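Long-range contact in rRNA N-glycosidase (Bougainvillea spectabilis, PDB 3CTK), which belongs to the ribosome-inactivating protein family and folds into a mixed sheet packed against a largely helical region: residues A[126-131]-A[155-160]. Residues are numbered along the deposited sequence; the frame is centred on the assembly and turned at random.
Sequences KDLELG and FFLIVI
In the helical part of the ribosome-inactivating protein fold, the loop between helices 114-121 and 132-142 packs on helix 149-168 through Leu-128 and Leu-130, which meet Leu-157 and Ile-158. The CD2 methyl of Leu-128 reaches both helix residues, lying 3.6 Å from Leu-157 CB and 3.7 Å from Ile-158 CG1. With CG anti to the backbone N (chi1 -174°) and CD2 extended beyond it, Leu-128 carries this methyl to the helix and crosses Ile-158 at about a right angle. The side chains of Leu-130 and Ile-158 instead run past each other in opposite directions, and Leu-130 CD2 settles 3.9 Å from Ile-158 CA and 4.1 Å from its CG2 methyl. Ile-158 is thus touched on both branches, CG1 by Leu-128 and CG2 by Leu-130, while its CD1 comes within 4.1 Å of the carbonyl O of Glu-129. The CB of Glu-129 is directed away from the helix, and OE2 forms a salt bridge with Lys-134. Beyond the segments, Leu-157 also packs on Leu-117 and Ala-121, and Ile-158 on Leu-135, tying both flanking helices to helix 149-168. No hydrogen bond links the two segments, so their buried attachment rests mainly on van der Waals packing of aliphatic groups.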
ATOM      1  N   LYS A 126       3.061  -4.783 -14.345  1.00  9.19           N
ATOM      2  CA  LYS A 126       3.988  -5.852 -14.697  1.00 10.01           C
ATOM      3  C   LYS A 126       5.296  -5.357 -15.312  1.00 10.21           C
ATOM      4  O   LYS A 126       6.298  -6.074 -15.289  1.00  9.70           O
ATOM      5  CB  LYS A 126       3.319  -6.842 -15.654  1.00 12.81           C
ATOM      6  CG  LYS A 126       3.092  -6.301 -17.054  1.00 15.46           C
ATOM      7  CD  LYS A 126       2.473  -7.357 -17.955  1.00 21.39           C
ATOM      8  CE  LYS A 126       2.323  -6.845 -19.377  1.00 23.69           C
ATOM      9  NZ  LYS A 126       1.432  -5.655 -19.449  1.00 27.36           N
ATOM     10  N   ASP A 127       5.290  -4.137 -15.850  1.00  9.48           N
ATOM     11  CA  ASP A 127       6.484  -3.571 -16.479  1.00 10.13           C
ATOM     12  C   ASP A 127       7.208  -2.506 -15.660  1.00 10.87           C
ATOM     13  O   ASP A 127       8.263  -2.019 -16.072  1.00 10.64           O
ATOM     14  CB  ASP A 127       6.129  -2.970 -17.846  1.00 11.44           C
ATOM     15  CG  ASP A 127       5.492  -3.976 -18.775  1.00 14.08           C
ATOM     16  OD1 ASP A 127       6.026  -5.098 -18.878  1.00 16.38           O
ATOM     17  OD2 ASP A 127       4.465  -3.646 -19.408  1.00 14.38           O
ATOM     18  N   LEU A 128       6.653  -2.139 -14.510  1.00  9.20           N
ATOM     19  CA  LEU A 128       7.269  -1.116 -13.671  1.00  9.38           C
ATOM     20  C   LEU A 128       8.121  -1.721 -12.559  1.00 10.21           C
ATOM     21  O   LEU A 128       7.617  -2.444 -11.700  1.00  8.84           O
ATOM     22  CB  LEU A 128       6.190  -0.214 -13.063  1.00  8.85           C
ATOM     23  CG  LEU A 128       6.688   0.998 -12.274  1.00 10.77           C
ATOM     24  CD1 LEU A 128       7.473   1.921 -13.197  1.00 12.29           C
ATOM     25  CD2 LEU A 128       5.502   1.743 -11.672  1.00 12.16           C
ATOM     26  N   GLU A 129       9.413  -1.408 -12.571  1.00  9.46           N
ATOM     27  CA  GLU A 129      10.336  -1.937 -11.574  1.00  9.98           C
ATOM     28  C   GLU A 129      10.093  -1.375 -10.181  1.00  8.77           C
ATOM     29  O   GLU A 129       9.870  -0.178 -10.010  1.00  8.59           O
ATOM     30  CB  GLU A 129      11.776  -1.647 -11.984  1.00 13.35           C
ATOM     31  CG  GLU A 129      12.102  -2.064 -13.403  1.00 18.40           C
ATOM     32  CD  GLU A 129      13.530  -1.739 -13.782  1.00 21.28           C
ATOM     33  OE1 GLU A 129      14.426  -2.553 -13.473  1.00 23.55           O
ATOM     34  OE2 GLU A 129      13.754  -0.662 -14.377  1.00 23.95           O
ATOM     35  N   LEU A 130      10.145  -2.259  -9.192  1.00  6.69           N
ATOM     36  CA  LEU A 130       9.951  -1.891  -7.797  1.00  6.50           C
ATOM     37  C   LEU A 130      11.287  -2.057  -7.075  1.00  6.90           C
ATOM     38  O   LEU A 130      12.181  -2.755  -7.558  1.00  6.64           O
ATOM     39  CB  LEU A 130       8.903  -2.800  -7.155  1.00  5.64           C
ATOM     40  CG  LEU A 130       7.529  -2.827  -7.830  1.00  6.46           C
ATOM     41  CD1 LEU A 130       6.649  -3.877  -7.156  1.00  8.30           C
ATOM     42  CD2 LEU A 130       6.885  -1.453  -7.743  1.00  6.58           C
ATOM     43  N   GLY A 131      11.413  -1.425  -5.916  1.00  6.39           N
ATOM     44  CA  GLY A 131      12.647  -1.518  -5.160  1.00  7.45           C
ATOM     45  C   GLY A 131      12.968  -0.203  -4.486  1.00  7.29           C
ATOM     46  O   GLY A 131      12.439   0.838  -4.865  1.00  7.46           O
ATOM     47  N   PHE A 155       5.042   7.242  -9.119  1.00  4.74           N
ATOM     48  CA  PHE A 155       5.389   7.216  -7.703  1.00  4.39           C
ATOM     49  C   PHE A 155       4.325   6.436  -6.924  1.00  4.35           C
ATOM     50  O   PHE A 155       4.650   5.562  -6.116  1.00  3.33           O
ATOM     51  CB  PHE A 155       5.485   8.642  -7.152  1.00  3.70           C
ATOM     52  CG  PHE A 155       5.449   8.713  -5.652  1.00  3.72           C
ATOM     53  CD1 PHE A 155       6.503   8.212  -4.891  1.00  4.43           C
ATOM     54  CD2 PHE A 155       4.343   9.247  -4.997  1.00  5.97           C
ATOM     55  CE1 PHE A 155       6.452   8.239  -3.501  1.00  4.14           C
ATOM     56  CE2 PHE A 155       4.284   9.278  -3.601  1.00  5.94           C
ATOM     57  CZ  PHE A 155       5.339   8.773  -2.853  1.00  5.67           C
ATOM     58  N   PHE A 156       3.054   6.749  -7.165  1.00  4.01           N
ATOM     59  CA  PHE A 156       1.978   6.055  -6.462  1.00  4.34           C
ATOM     60  C   PHE A 156       2.015   4.552  -6.719  1.00  5.07           C
ATOM     61  O   PHE A 156       1.874   3.760  -5.794  1.00  5.10           O
ATOM     62  CB  PHE A 156       0.607   6.622  -6.858  1.00  4.35           C
ATOM     63  CG  PHE A 156       0.224   7.870  -6.104  1.00  4.52           C
ATOM     64  CD1 PHE A 156      -0.010   9.067  -6.776  1.00  5.08           C
ATOM     65  CD2 PHE A 156       0.095   7.846  -4.717  1.00  7.04           C
ATOM     66  CE1 PHE A 156      -0.367  10.219  -6.080  1.00  6.20           C
ATOM     67  CE2 PHE A 156      -0.261   8.993  -4.011  1.00  7.89           C
ATOM     68  CZ  PHE A 156      -0.493  10.183  -4.693  1.00  5.25           C
ATOM     69  N   LEU A 157       2.211   4.157  -7.971  1.00  5.60           N
ATOM     70  CA  LEU A 157       2.258   2.734  -8.299  1.00  4.64           C
ATOM     71  C   LEU A 157       3.348   2.018  -7.516  1.00  4.97           C
ATOM     72  O   LEU A 157       3.138   0.914  -7.008  1.00  4.74           O
ATOM     73  CB  LEU A 157       2.484   2.537  -9.805  1.00  5.52           C
ATOM     74  CG  LEU A 157       1.276   2.877 -10.684  1.00  5.84           C
ATOM     75  CD1 LEU A 157       1.660   2.862 -12.156  1.00  7.17           C
ATOM     76  CD2 LEU A 157       0.168   1.873 -10.406  1.00  7.01           C
ATOM     77  N   ILE A 158       4.513   2.647  -7.410  1.00  3.68           N
ATOM     78  CA  ILE A 158       5.623   2.037  -6.689  1.00  3.92           C
ATOM     79  C   ILE A 158       5.391   2.004  -5.180  1.00  4.81           C
ATOM     80  O   ILE A 158       5.511   0.950  -4.553  1.00  4.24           O
ATOM     81  CB  ILE A 158       6.952   2.770  -6.999  1.00  3.95           C
ATOM     82  CG1 ILE A 158       7.255   2.658  -8.500  1.00  2.42           C
ATOM     83  CG2 ILE A 158       8.092   2.172  -6.169  1.00  3.48           C
ATOM     84  CD1 ILE A 158       8.449   3.476  -8.964  1.00  5.25           C
ATOM     85  N   VAL A 159       5.027   3.142  -4.597  1.00  3.63           N
ATOM     86  CA  VAL A 159       4.825   3.194  -3.152  1.00  3.80           C
ATOM     87  C   VAL A 159       3.630   2.372  -2.660  1.00  4.76           C
ATOM     88  O   VAL A 159       3.689   1.770  -1.584  1.00  5.20           O
ATOM     89  CB  VAL A 159       4.699   4.660  -2.657  1.00  5.75           C
ATOM     90  CG1 VAL A 159       3.285   5.182  -2.870  1.00  5.18           C
ATOM     91  CG2 VAL A 159       5.098   4.744  -1.186  1.00  5.04           C
ATOM     92  N   ILE A 160       2.553   2.329  -3.438  1.00  3.83           N
ATOM     93  CA  ILE A 160       1.382   1.558  -3.029  1.00  4.43           C
ATOM     94  C   ILE A 160       1.726   0.072  -2.914  1.00  5.16           C
ATOM     95  O   ILE A 160       1.315  -0.603  -1.965  1.00  4.98           O
ATOM     96  CB  ILE A 160       0.208   1.735  -4.028  1.00  4.24           C
ATOM     97  CG1 ILE A 160      -0.389   3.140  -3.874  1.00  5.11           C
ATOM     98  CG2 ILE A 160      -0.850   0.671  -3.786  1.00  3.77           C
ATOM     99  CD1 ILE A 160      -1.424   3.500  -4.929  1.00  8.67           C
TER